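Enoyl-[acyl-carrier-protein] reductase [FMN] (Thermotoga maritima, PDB 5GVH) probably reduces enoyl groups carried on acyl carrier protein in an NADH-dependent reaction that uses its bound flavin mononucleotide. Local coordinates at residues H15-G20 with V190-R195; L30-S35 with R61-K66; K66-N71 with K90-T95; A131-V136 with V163-I168; V221-K226 with R240-M245. One frame throughout, in Å; residues are numbered along the deposited sequence.

Four contacts belong to one parallel barrel and its helical layer. Interactions 1, 3 and 4 are buried in the barrel wall and each join neighbouring strands by backbone hydrogen bonds; 1 and 3 also reach FMN, whereas 4 lies nearer the N-terminal ends of its strands. I168 of interaction 4 packs on V190 and L18 of interaction 1. Interactions 2 and 5 lie farther out. Interaction 2, with exposed lysines K63 and K66 at its edge, sets helix 28-36 against a loop purely by packing, yet touches interaction 1 through M19 and interaction 3 through S35 and P67. Interaction 5, about 27 Å from interaction 1 between centres, ties a helix to the antiparallel sheet with one side-chain amide.

Interaction 1: residues H15-G20 with V190-R195. With FMN (flavin mononucleotide), chain C.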
# COMPACT_ATOMS: atom_id res chain seq x y z
N HIS A 15 18.22 16.43 -4.66
CA HIS A 15 17.41 15.27 -5.01
C HIS A 15 16.05 15.26 -4.33
O HIS A 15 15.94 15.78 -3.25
CB HIS A 15 18.17 14.06 -4.54
CG HIS A 15 19.58 14.02 -5.01
ND1 HIS A 15 19.93 14.17 -6.32
CD2 HIS A 15 20.74 13.82 -4.33
CE1 HIS A 15 21.23 14.07 -6.44
NE2 HIS A 15 21.75 13.86 -5.25
N PRO A 16 15.01 14.64 -4.91
CA PRO A 16 13.74 14.74 -4.16
C PRO A 16 13.62 13.60 -3.16
O PRO A 16 12.72 12.76 -3.27
CB PRO A 16 12.69 14.60 -5.26
CG PRO A 16 13.26 13.60 -6.20
CD PRO A 16 14.76 13.61 -6.03
N ILE A 17 14.52 13.57 -2.19
CA ILE A 17 14.56 12.51 -1.18
C ILE A 17 14.62 13.16 0.19
O ILE A 17 15.58 13.87 0.50
CB ILE A 17 15.78 11.59 -1.37
CG1 ILE A 17 15.68 10.80 -2.68
CG2 ILE A 17 15.91 10.64 -0.18
CD1 ILE A 17 16.86 9.86 -2.86
N LEU A 18 13.62 12.89 1.02
CA LEU A 18 13.61 13.33 2.41
C LEU A 18 14.00 12.18 3.33
O LEU A 18 13.73 11.01 3.04
CB LEU A 18 12.24 13.85 2.84
CG LEU A 18 11.54 15.07 2.23
CD1 LEU A 18 10.93 15.94 3.32
CD2 LEU A 18 12.42 15.86 1.29
N MET A 19 14.62 12.51 4.44
CA MET A 19 14.82 11.58 5.54
C MET A 19 13.68 11.78 6.53
O MET A 19 13.47 12.89 7.02
CB MET A 19 16.17 11.84 6.21
CG MET A 19 16.63 10.83 7.27
SD MET A 19 18.07 11.55 8.17
CE MET A 19 17.42 11.68 9.81
N GLY A 20 12.92 10.71 6.80
CA GLY A 20 11.84 10.81 7.76
C GLY A 20 12.30 11.20 9.15
O GLY A 20 13.27 10.65 9.67
N VAL A 190 10.11 11.77 -2.29
CA VAL A 190 9.88 10.63 -1.40
C VAL A 190 10.58 10.86 -0.07
O VAL A 190 11.59 11.56 0.02
CB VAL A 190 10.35 9.30 -2.03
CG1 VAL A 190 9.54 8.98 -3.30
CG2 VAL A 190 11.85 9.30 -2.29
N GLN A 191 10.00 10.28 0.98
CA GLN A 191 10.57 10.27 2.32
C GLN A 191 10.76 8.83 2.78
O GLN A 191 9.84 8.00 2.67
CB GLN A 191 9.67 11.04 3.29
CG GLN A 191 9.93 10.73 4.76
CD GLN A 191 9.08 11.58 5.72
OE1 GLN A 191 9.31 12.77 5.86
NE2 GLN A 191 8.11 10.95 6.38
N MET A 192 11.95 8.52 3.29
CA MET A 192 12.30 7.18 3.73
C MET A 192 12.75 7.23 5.18
O MET A 192 13.39 8.19 5.62
CB MET A 192 13.42 6.58 2.86
CG MET A 192 12.98 6.18 1.45
SD MET A 192 14.30 5.56 0.38
CE MET A 192 14.67 7.05 -0.51
N GLY A 193 12.42 6.19 5.93
CA GLY A 193 12.91 6.06 7.28
C GLY A 193 13.73 4.80 7.45
O GLY A 193 14.93 4.87 7.72
N THR A 194 13.09 3.63 7.27
CA THR A 194 13.76 2.35 7.47
C THR A 194 14.98 2.20 6.56
O THR A 194 16.01 1.69 6.99
CB THR A 194 12.78 1.18 7.24
OG1 THR A 194 11.61 1.35 8.05
CG2 THR A 194 13.43 -0.17 7.58
N ARG A 195 14.88 2.65 5.30
CA ARG A 195 16.03 2.59 4.40
C ARG A 195 17.22 3.40 4.93
O ARG A 195 18.38 3.03 4.71
CB ARG A 195 15.63 3.06 3.01
CG ARG A 195 16.76 3.28 2.01
CD ARG A 195 17.41 1.98 1.55
NE ARG A 195 18.32 1.42 2.54
CZ ARG A 195 19.15 0.41 2.31
NH1 ARG A 195 19.19 -0.16 1.11
NH2 ARG A 195 19.94 -0.04 3.28
N1 FMN C . 7.59 9.94 12.05
C2 FMN C . 7.27 11.08 12.76
O2 FMN C . 6.52 11.95 12.31
N3 FMN C . 7.79 11.27 14.01
C4 FMN C . 8.63 10.33 14.57
O4 FMN C . 9.08 10.53 15.70
C4A FMN C . 8.96 9.18 13.86
N5 FMN C . 9.80 8.25 14.42
C5A FMN C . 10.14 7.11 13.71
C6 FMN C . 11.01 6.19 14.28
C7 FMN C . 11.36 5.04 13.59
C7M FMN C . 12.29 4.06 14.23
C8 FMN C . 10.85 4.82 12.31
C8M FMN C . 11.22 3.57 11.55
C9 FMN C . 9.98 5.74 11.73
C9A FMN C . 9.62 6.90 12.43
N10 FMN C . 8.77 7.85 11.87
C10 FMN C . 8.43 8.98 12.59
C1' FMN C . 8.21 7.64 10.48
C2' FMN C . 9.22 8.13 9.45
O2' FMN C . 9.34 9.53 9.55
C3' FMN C . 8.79 7.82 8.02
O3' FMN C . 7.68 8.62 7.70
C4' FMN C . 8.50 6.34 7.82
O4' FMN C . 9.60 5.61 8.29
C5' FMN C . 8.34 5.99 6.34
O5' FMN C . 8.19 4.59 6.19
P FMN C . 9.40 3.60 5.76
O1P FMN C . 8.80 2.42 5.00
O2P FMN C . 10.43 4.29 4.90
O3P FMN C . 10.04 3.05 7.02
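P16, L18 and G20 exchange backbone hydrogen bonds with V190 and M192, so that strands 17-19 and 190-192 run side by side in parallel register. V190 N donates to P16 O (3.0 Å), and V190 O in turn takes L18 N at 2.6 Å in a nearly straight bond (175°). One step on, M192 N reaches L18 O (3.1 Å) and M192 O receives G20 N (2.8 Å), the last donor standing 41° out of the carbonyl plane. I17, V190 and M192 fill one face of this pair: I17 and V190 lie alongside each other, and the bent end of M192 brings CE onto I17 CG2. On the other face, Q191 stretches past L18 CB and over G20 CA with CG anti to its backbone N (chi1 162°), which carries NE2 to FMN O3' in a weak bond of 2.7 Å. A CB on G20 would run into FMN O2'. The phosphate is held by G193 N on O2P (2.9 Å) and by T194 on O3P, which receives both the backbone N and OG1 (2.5 Å); T194 OG1 is also bonded to G278 N. First strand thus meets last, closing a TIM barrel, and the turn from strand 190-192 into helix 194-197 forms the phosphate-binding site seen in many FMN-dependent members of that fold.

Interaction 2: residues L30-S35 with R61-K66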
# COMPACT_ATOMS: atom_id res chain seq x y z
N LEU A 30 23.32 11.38 11.31
CA LEU A 30 22.71 10.72 10.16
C LEU A 30 21.99 11.73 9.25
O LEU A 30 22.10 11.64 8.02
CB LEU A 30 21.79 9.60 10.64
CG LEU A 30 20.93 8.77 9.68
CD1 LEU A 30 20.84 7.34 10.07
CD2 LEU A 30 19.58 9.25 9.81
N ALA A 31 21.32 12.73 9.83
CA ALA A 31 20.69 13.75 8.99
C ALA A 31 21.72 14.60 8.26
O ALA A 31 21.45 15.08 7.15
CB ALA A 31 19.78 14.64 9.84
N ALA A 32 22.90 14.81 8.84
CA ALA A 32 23.92 15.57 8.11
C ALA A 32 24.40 14.81 6.88
O ALA A 32 24.55 15.41 5.80
CB ALA A 32 25.10 15.90 9.03
N ALA A 33 24.63 13.51 7.01
CA ALA A 33 25.03 12.72 5.85
C ALA A 33 23.98 12.75 4.75
O ALA A 33 24.32 12.78 3.56
CB ALA A 33 25.31 11.28 6.26
N VAL A 34 22.69 12.77 5.12
CA VAL A 34 21.65 12.84 4.10
C VAL A 34 21.67 14.18 3.39
O VAL A 34 21.51 14.26 2.16
CB VAL A 34 20.27 12.55 4.72
CG1 VAL A 34 19.16 12.85 3.71
CG2 VAL A 34 20.20 11.10 5.19
N SER A 35 21.86 15.27 4.15
CA SER A 35 21.91 16.60 3.54
C SER A 35 23.18 16.79 2.72
O SER A 35 23.13 17.40 1.64
CB SER A 35 21.80 17.68 4.62
OG SER A 35 20.50 17.71 5.19
N ARG A 61 24.76 21.87 12.01
CA ARG A 61 25.39 22.89 11.18
C ARG A 61 26.91 22.83 11.23
O ARG A 61 27.56 23.38 10.33
CB ARG A 61 24.85 24.26 11.58
CG ARG A 61 23.58 24.64 10.81
CD ARG A 61 22.67 25.55 11.62
NE ARG A 61 21.59 26.11 10.80
CZ ARG A 61 20.54 26.76 11.29
NH1 ARG A 61 20.42 26.95 12.60
NH2 ARG A 61 19.61 27.24 10.47
N GLN A 62 27.50 22.14 12.22
CA GLN A 62 28.93 21.83 12.19
C GLN A 62 29.29 20.83 11.11
O GLN A 62 30.46 20.76 10.71
CB GLN A 62 29.39 21.28 13.55
CG GLN A 62 28.80 22.03 14.73
CD GLN A 62 29.64 23.22 15.16
OE1 GLN A 62 30.87 23.16 15.19
NE2 GLN A 62 28.97 24.33 15.46
N LYS A 63 28.33 20.05 10.62
CA LYS A 63 28.63 18.96 9.71
C LYS A 63 28.17 19.21 8.28
O LYS A 63 28.58 18.47 7.38
CB LYS A 63 28.01 17.66 10.23
CG LYS A 63 28.37 17.36 11.69
CD LYS A 63 27.43 16.30 12.25
CE LYS A 63 27.96 15.63 13.49
NZ LYS A 63 29.15 14.80 13.19
N THR A 64 27.35 20.23 8.06
CA THR A 64 26.89 20.54 6.71
C THR A 64 26.29 21.93 6.71
O THR A 64 25.73 22.39 7.71
CB THR A 64 25.85 19.52 6.22
OG1 THR A 64 25.41 19.87 4.90
CG2 THR A 64 24.64 19.48 7.16
N ASP A 65 26.40 22.60 5.56
CA ASP A 65 25.76 23.89 5.34
C ASP A 65 24.52 23.78 4.46
O ASP A 65 23.87 24.80 4.19
CB ASP A 65 26.76 24.87 4.72
CG ASP A 65 28.08 24.89 5.45
OD1 ASP A 65 28.09 25.36 6.61
OD2 ASP A 65 29.09 24.44 4.88
N LYS A 66 24.17 22.57 4.02
CA LYS A 66 23.04 22.32 3.15
C LYS A 66 21.73 22.37 3.94
O LYS A 66 21.74 22.25 5.17
CB LYS A 66 23.20 20.97 2.47
CG LYS A 66 24.52 20.78 1.74
CD LYS A 66 24.35 20.89 0.24
CE LYS A 66 25.66 20.64 -0.50
NZ LYS A 66 26.20 19.28 -0.22
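A32 and S35 of helix 28-36 pack on K63, T64 and K66 in the outer helical layer of a TIM barrel, where the helix after the first strand meets the loop that leads from helix 50-61 into strand 69-72. One helical turn separates A32 from S35, so both present CB to the loop. The A32 methyl is pressed against K63 CB at 3.6 Å, and K63 CD passes it at 4.0 Å before the chain bends and its ammonium end leads away. T64 points its methyl between the two helix residues: CG2 lies 4.1 Å from A32 CB and 4.2 Å from S35 CB. That follows from chi1 of 179°, which puts OG1 opposite the backbone N and leaves CG2 between the N and the carbonyl carbon. T64 OG1 accepts K66 N (3.1 Å, 165°), an ST turn, and is also bonded to E36 OE2, so the hydroxyl links the loop's own turn to the helix. S35 OG bonds P67 O and G41 N, which join the helix to the residues just before two strands. Between the segments themselves the contact is one of carbon packing and shape. K66 bends at chi2 and lays its aliphatic part along the end of the helix segment, with both CB and CG 3.7 Å from S35 O.

Interaction 3: residues K66-N71 with K90-T95. With FMN (flavin mononucleotide), chain C.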
# COMPACT_ATOMS: atom_id res chain seq x y z
N LYS A 66 24.17 22.57 4.02
CA LYS A 66 23.04 22.32 3.15
C LYS A 66 21.73 22.37 3.94
O LYS A 66 21.74 22.25 5.17
CB LYS A 66 23.20 20.97 2.47
CG LYS A 66 24.52 20.78 1.74
CD LYS A 66 24.35 20.89 0.24
CE LYS A 66 25.66 20.64 -0.50
NZ LYS A 66 26.20 19.28 -0.22
N PRO A 67 20.59 22.53 3.27
CA PRO A 67 19.31 22.56 4.00
C PRO A 67 19.06 21.29 4.79
O PRO A 67 19.61 20.21 4.50
CB PRO A 67 18.27 22.74 2.88
CG PRO A 67 19.03 23.44 1.80
CD PRO A 67 20.41 22.85 1.84
N PHE A 68 18.22 21.43 5.81
CA PHE A 68 17.86 20.35 6.73
C PHE A 68 16.54 20.72 7.37
O PHE A 68 16.06 21.85 7.23
CB PHE A 68 18.94 20.12 7.80
CG PHE A 68 19.08 21.27 8.78
CD1 PHE A 68 18.53 21.18 10.05
CD2 PHE A 68 19.76 22.43 8.42
CE1 PHE A 68 18.65 22.23 10.95
CE2 PHE A 68 19.89 23.48 9.32
CZ PHE A 68 19.34 23.38 10.59
N GLY A 69 15.95 19.76 8.08
CA GLY A 69 14.69 20.00 8.75
C GLY A 69 14.69 19.45 10.16
O GLY A 69 15.61 18.75 10.58
N VAL A 70 13.62 19.77 10.88
CA VAL A 70 13.39 19.24 12.22
C VAL A 70 11.98 18.68 12.28
O VAL A 70 11.05 19.29 11.73
CB VAL A 70 13.61 20.31 13.31
CG1 VAL A 70 13.20 19.78 14.69
CG2 VAL A 70 15.07 20.78 13.31
N ASN A 71 11.82 17.53 12.92
CA ASN A 71 10.52 16.87 13.09
C ASN A 71 10.04 17.01 14.53
O ASN A 71 10.76 16.65 15.46
CB ASN A 71 10.60 15.39 12.72
CG ASN A 71 9.30 14.64 13.06
OD1 ASN A 71 8.32 14.74 12.33
ND2 ASN A 71 9.30 13.90 14.16
N LYS A 90 16.21 29.51 13.17
CA LYS A 90 15.93 29.67 11.74
C LYS A 90 16.05 28.33 10.99
O LYS A 90 16.63 28.25 9.89
CB LYS A 90 16.80 30.77 11.12
CG LYS A 90 18.26 30.43 10.76
CD LYS A 90 18.94 31.52 9.92
CE LYS A 90 20.44 31.24 9.74
NZ LYS A 90 21.10 30.95 11.04
N VAL A 91 15.47 27.28 11.56
CA VAL A 91 15.48 25.98 10.90
C VAL A 91 14.77 26.09 9.55
O VAL A 91 13.66 26.66 9.48
CB VAL A 91 14.82 24.91 11.79
CG1 VAL A 91 14.50 23.66 10.97
CG2 VAL A 91 15.75 24.57 12.95
N PRO A 92 15.37 25.61 8.45
CA PRO A 92 14.77 25.86 7.13
C PRO A 92 13.44 25.16 6.90
O PRO A 92 12.54 25.75 6.28
CB PRO A 92 15.83 25.33 6.16
CG PRO A 92 17.07 25.16 6.95
CD PRO A 92 16.66 24.92 8.36
N VAL A 93 13.29 23.92 7.36
CA VAL A 93 12.09 23.11 7.14
C VAL A 93 11.69 22.44 8.45
O VAL A 93 12.52 21.82 9.12
CB VAL A 93 12.32 22.05 6.03
CG1 VAL A 93 11.06 21.21 5.80
CG2 VAL A 93 12.77 22.70 4.74
N VAL A 94 10.41 22.56 8.80
CA VAL A 94 9.87 21.87 9.97
C VAL A 94 8.89 20.81 9.48
O VAL A 94 8.02 21.09 8.64
CB VAL A 94 9.19 22.84 10.95
CG1 VAL A 94 8.28 22.08 11.90
CG2 VAL A 94 10.24 23.60 11.74
N THR A 95 9.03 19.60 10.01
CA THR A 95 8.11 18.50 9.78
C THR A 95 7.33 18.20 11.06
O THR A 95 7.89 18.24 12.16
CB THR A 95 8.87 17.24 9.33
OG1 THR A 95 9.13 17.32 7.95
CG2 THR A 95 8.08 16.04 9.59
N1 FMN C . 7.59 9.94 12.05
C2 FMN C . 7.27 11.08 12.76
O2 FMN C . 6.52 11.95 12.31
N3 FMN C . 7.79 11.27 14.01
C4 FMN C . 8.63 10.33 14.57
O4 FMN C . 9.08 10.53 15.70
C4A FMN C . 8.96 9.18 13.86
N5 FMN C . 9.80 8.25 14.42
C5A FMN C . 10.14 7.11 13.71
C6 FMN C . 11.01 6.19 14.28
C7 FMN C . 11.36 5.04 13.59
C7M FMN C . 12.29 4.06 14.23
C8 FMN C . 10.85 4.82 12.31
C8M FMN C . 11.22 3.57 11.55
C9 FMN C . 9.98 5.74 11.73
C9A FMN C . 9.62 6.90 12.43
N10 FMN C . 8.77 7.85 11.87
C10 FMN C . 8.43 8.98 12.59
C1' FMN C . 8.21 7.64 10.48
C2' FMN C . 9.22 8.13 9.45
O2' FMN C . 9.34 9.53 9.55
C3' FMN C . 8.79 7.82 8.02
O3' FMN C . 7.68 8.62 7.70
C4' FMN C . 8.50 6.34 7.82
O4' FMN C . 9.60 5.61 8.29
C5' FMN C . 8.34 5.99 6.34
O5' FMN C . 8.19 4.59 6.19
P FMN C . 9.40 3.60 5.76
O1P FMN C . 8.80 2.42 5.00
O2P FMN C . 10.43 4.29 4.90
O3P FMN C . 10.04 3.05 7.02
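N71 and T95 are paired on the same face of the sheet, their side chains crossing obliquely, and the amide of N71 lies beside N3 and O2 of FMN. Its CG is anti to the backbone N (chi1 173°), which extends the side chain toward the cofactor, while T95 CG2 packs 4.1 Å from N71 CB. With an alanine in place of N71, the N3 side of the flavin would probably lose its amide neighbour and T95 CG2 would have less to pack on. Behind this pair, T95 N gives a nearly straight bond to V70 O (2.7 Å, 173°). V70 N reaches V93 O at 2.9 Å, though that oxygen is less surely placed, and V93 N to F68 O is weak. V70 CG2 crosses V91 CG1 at 3.8 Å, next to C86 of helix 79-88. Farther out, P92 CD stands over one face of the F68 ring in a CH-pi contact, 3.9 Å from the centroid, with K66 O at the ring's edge. Strand 69-72, helix 79-88 and strand 93-96 form a beta-alpha-beta crossover, the building unit of the TIM barrel, with N71 near the strand's C-terminal end at the FMN pocket.

Interaction 4: residues A131-V136 with V163-I168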
# COMPACT_ATOMS: atom_id res chain seq x y z
N ALA A 131 -4.35 25.98 5.85
CA ALA A 131 -3.68 26.51 7.02
C ALA A 131 -2.37 27.19 6.63
O ALA A 131 -1.87 28.04 7.38
CB ALA A 131 -3.44 25.39 8.04
N GLY A 132 -1.83 26.87 5.45
CA GLY A 132 -0.67 27.55 4.93
C GLY A 132 0.49 26.65 4.57
O GLY A 132 1.51 27.13 4.07
N ALA A 133 0.34 25.34 4.79
CA ALA A 133 1.45 24.41 4.62
C ALA A 133 2.08 24.51 3.23
O ALA A 133 1.40 24.77 2.23
CB ALA A 133 0.97 22.98 4.89
N ASP A 134 3.41 24.29 3.17
CA ASP A 134 4.14 24.46 1.91
C ASP A 134 4.16 23.19 1.09
O ASP A 134 4.24 23.24 -0.14
CB ASP A 134 5.58 24.89 2.19
CG ASP A 134 5.66 26.11 3.06
OD1 ASP A 134 5.82 25.95 4.29
OD2 ASP A 134 5.58 27.22 2.51
N ALA A 135 4.16 22.05 1.76
CA ALA A 135 4.02 20.74 1.14
C ALA A 135 3.32 19.84 2.15
O ALA A 135 2.98 20.25 3.26
CB ALA A 135 5.38 20.17 0.72
N VAL A 136 3.14 18.58 1.76
CA VAL A 136 2.48 17.58 2.58
C VAL A 136 3.19 16.25 2.38
O VAL A 136 3.46 15.85 1.25
CB VAL A 136 0.99 17.47 2.21
CG1 VAL A 136 0.45 16.15 2.63
CG2 VAL A 136 0.19 18.57 2.87
N VAL A 163 -4.94 18.26 -3.45
CA VAL A 163 -4.22 19.48 -3.09
C VAL A 163 -3.37 19.92 -4.27
O VAL A 163 -2.99 19.13 -5.13
CB VAL A 163 -3.34 19.30 -1.83
CG1 VAL A 163 -4.19 18.95 -0.61
CG2 VAL A 163 -2.26 18.25 -2.07
N ASN A 164 -3.05 21.22 -4.28
CA ASN A 164 -2.17 21.77 -5.30
C ASN A 164 -0.73 21.93 -4.82
O ASN A 164 0.16 22.09 -5.66
CB ASN A 164 -2.71 23.11 -5.80
CG ASN A 164 -3.87 22.93 -6.79
OD1 ASN A 164 -3.73 23.20 -7.99
ND2 ASN A 164 -5.01 22.46 -6.29
N ILE A 165 -0.48 21.87 -3.52
CA ILE A 165 0.90 21.96 -3.02
C ILE A 165 1.58 20.62 -3.27
O ILE A 165 0.90 19.60 -3.43
CB ILE A 165 0.95 22.35 -1.53
CG1 ILE A 165 0.23 21.30 -0.68
CG2 ILE A 165 0.36 23.74 -1.31
CD1 ILE A 165 0.26 21.63 0.81
N PRO A 166 2.91 20.56 -3.31
CA PRO A 166 3.59 19.29 -3.60
C PRO A 166 3.30 18.23 -2.53
O PRO A 166 3.25 18.53 -1.34
CB PRO A 166 5.07 19.67 -3.62
CG PRO A 166 5.08 21.14 -3.94
CD PRO A 166 3.87 21.68 -3.24
N VAL A 167 3.14 16.99 -3.00
CA VAL A 167 2.93 15.83 -2.14
C VAL A 167 4.21 15.01 -2.10
O VAL A 167 4.87 14.81 -3.12
CB VAL A 167 1.75 14.97 -2.66
CG1 VAL A 167 1.58 13.71 -1.80
CG2 VAL A 167 0.47 15.79 -2.69
N ILE A 168 4.56 14.54 -0.90
CA ILE A 168 5.77 13.74 -0.69
C ILE A 168 5.34 12.37 -0.19
O ILE A 168 4.78 12.25 0.91
CB ILE A 168 6.73 14.42 0.30
CG1 ILE A 168 7.06 15.84 -0.17
CG2 ILE A 168 8.01 13.62 0.46
CD1 ILE A 168 7.95 16.61 0.81
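The flat groups between A133, A135, V136, I165 and P166 are peptide units. Over one face of the A135-V136 peptide stands the I165 methyl: CD1 lies 3.8 Å from A135 C, almost straight above it. At the edge of the same peptide, V136 N donates to P166 O (3.1 Å), arriving nearly along the C=O axis. Two branches of I165 come up to the A133 carbonyl from the same side, CD1 at 3.6 Å and CG2 at 3.8 Å from A133 O. P166 CD touches D134 O at 3.5 Å. I165 CG1 sits between the backbone N and the carbonyl carbon (chi1 61°), which turns CD1 toward V136, where it meets CG2 at 3.7 Å with the two side chains crossing at about a right angle. Strands 136-139 and 167-170, just beginning here, are neighbours in the TIM barrel, and V136 pairs with V167 in parallel: V136 O takes I168 N at 2.7 Å. On the side of A135, its CB meets P166 O at 3.4 Å, and P166 and I168 both pack on V7 of helix 6-10. A glycine in place of I165 would probably open a gap beside V136 CG2 and uncover the peptide face between A135 and V136. The loops are tied further by their surroundings: E129 OE1 receives both N164 N and I165 N, and D134 OD1 takes V115 N from the adjoining strand.

Interaction 5: residues V221-K226 with R240-M245; sequences VVTGAK and RKIQEM
Q243 of helix 237-248 supplies the polar part of its meeting with V221, V222 and T223: NE2 donates to V222 O at 3.0 Å with an almost linear N-H...O angle of 178°. The acceptor lies in the plane of the Q243 amide, but the donor comes to V222 O from above the carbonyl plane, 53° out of it. Beyond CG the glutamine is extended, and its CG is anti to the carbonyl carbon (chi1 -71°), which sends the amide across from the helix to the strand. The rest is packing. NE2 rests against V221, 3.4 Å from CB and 3.8 Å from CG2, while the aliphatic CG of Q243 meets T223 CG2 at 4.1 Å. I242, one residue back on the helix, brings CG2 to 4.2 Å from T223 CB and then leads away toward L257 and M256. Strand 220-223 is outermost in a three-stranded antiparallel sheet; V221 and T223 bond through their backbones to V233 and A231 of strand 231-234. One turn further along the helix, the E246 carboxylate accepts G224 N and K226 N. Side-chain groups of the helix thus bond main-chain atoms of V222, G224 and K226, a donor from Q243 and two acceptors from E246, so the helix meets the sheet edge through amide and carboxylate groups bonded to the main chain, beside a few apolar contacts.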
# COMPACT_ATOMS: atom_id res chain seq x y z
N VAL A 221 4.34 -6.04 12.63
CA VAL A 221 3.00 -6.08 13.21
C VAL A 221 2.69 -4.68 13.71
O VAL A 221 3.58 -3.84 13.87
CB VAL A 221 2.88 -7.09 14.38
CG1 VAL A 221 3.06 -8.51 13.89
CG2 VAL A 221 3.90 -6.76 15.46
N VAL A 222 1.42 -4.43 13.99
CA VAL A 222 0.95 -3.14 14.46
C VAL A 222 0.65 -3.26 15.95
O VAL A 222 -0.18 -4.09 16.35
CB VAL A 222 -0.29 -2.67 13.68
CG1 VAL A 222 -0.83 -1.37 14.27
CG2 VAL A 222 0.04 -2.51 12.20
N THR A 223 1.31 -2.44 16.77
CA THR A 223 1.00 -2.35 18.19
C THR A 223 0.34 -1.02 18.50
O THR A 223 0.55 -0.02 17.81
CB THR A 223 2.26 -2.51 19.06
OG1 THR A 223 3.21 -1.50 18.73
CG2 THR A 223 2.90 -3.87 18.85
N GLY A 224 -0.47 -1.01 19.56
CA GLY A 224 -1.09 0.20 20.04
C GLY A 224 -2.39 0.58 19.36
O GLY A 224 -2.87 1.71 19.55
N ALA A 225 -3.00 -0.32 18.58
CA ALA A 225 -4.16 0.05 17.79
C ALA A 225 -5.39 0.29 18.67
O ALA A 225 -6.14 1.26 18.45
CB ALA A 225 -4.45 -1.02 16.74
N LYS A 226 -5.60 -0.56 19.68
CA LYS A 226 -6.75 -0.39 20.57
C LYS A 226 -6.56 0.78 21.53
O LYS A 226 -7.55 1.35 22.01
CB LYS A 226 -7.01 -1.67 21.36
CG LYS A 226 -8.47 -1.83 21.78
CD LYS A 226 -9.07 -3.05 21.11
CE LYS A 226 -10.59 -3.13 21.27
NZ LYS A 226 -11.30 -2.62 20.05
N ARG A 240 4.17 -9.02 20.35
CA ARG A 240 2.95 -9.81 20.51
C ARG A 240 2.42 -9.73 21.94
O ARG A 240 1.20 -9.70 22.15
CB ARG A 240 3.19 -11.27 20.10
CG ARG A 240 3.22 -11.50 18.59
CD ARG A 240 3.32 -12.98 18.24
NE ARG A 240 4.62 -13.55 18.58
CZ ARG A 240 5.64 -13.65 17.73
NH1 ARG A 240 5.51 -13.22 16.47
NH2 ARG A 240 6.80 -14.17 18.13
N LYS A 241 3.31 -9.66 22.93
CA LYS A 241 2.87 -9.48 24.31
C LYS A 241 2.11 -8.18 24.48
O LYS A 241 1.12 -8.11 25.22
CB LYS A 241 4.08 -9.53 25.25
CG LYS A 241 3.83 -8.94 26.64
CD LYS A 241 4.77 -9.57 27.66
CE LYS A 241 6.22 -9.24 27.34
NZ LYS A 241 7.10 -10.40 27.64
N ILE A 242 2.54 -7.12 23.77
CA ILE A 242 1.86 -5.84 23.86
C ILE A 242 0.49 -5.90 23.19
O ILE A 242 -0.50 -5.40 23.74
CB ILE A 242 2.74 -4.73 23.24
CG1 ILE A 242 4.00 -4.52 24.09
CG2 ILE A 242 1.95 -3.45 23.11
CD1 ILE A 242 3.75 -4.49 25.58
N GLN A 243 0.41 -6.53 22.01
CA GLN A 243 -0.89 -6.72 21.36
C GLN A 243 -1.88 -7.39 22.30
O GLN A 243 -3.04 -6.97 22.38
CB GLN A 243 -0.71 -7.55 20.09
CG GLN A 243 -0.03 -6.80 18.97
CD GLN A 243 0.29 -7.67 17.78
OE1 GLN A 243 0.49 -8.88 17.92
NE2 GLN A 243 0.32 -7.07 16.61
N GLU A 244 -1.45 -8.43 23.01
CA GLU A 244 -2.33 -9.08 23.97
C GLU A 244 -2.70 -8.13 25.10
O GLU A 244 -3.88 -7.93 25.41
CB GLU A 244 -1.68 -10.36 24.52
CG GLU A 244 -2.56 -11.15 25.50
CD GLU A 244 -3.33 -12.29 24.83
OE1 GLU A 244 -3.67 -13.27 25.53
OE2 GLU A 244 -3.58 -12.20 23.61
N MET A 245 -1.69 -7.50 25.72
CA MET A 245 -1.92 -6.64 26.87
C MET A 245 -2.77 -5.41 26.55
O MET A 245 -3.33 -4.81 27.47
CB MET A 245 -0.58 -6.20 27.47
CG MET A 245 -0.66 -5.81 28.95
SD MET A 245 -0.93 -7.24 30.03
CE MET A 245 0.68 -8.00 30.00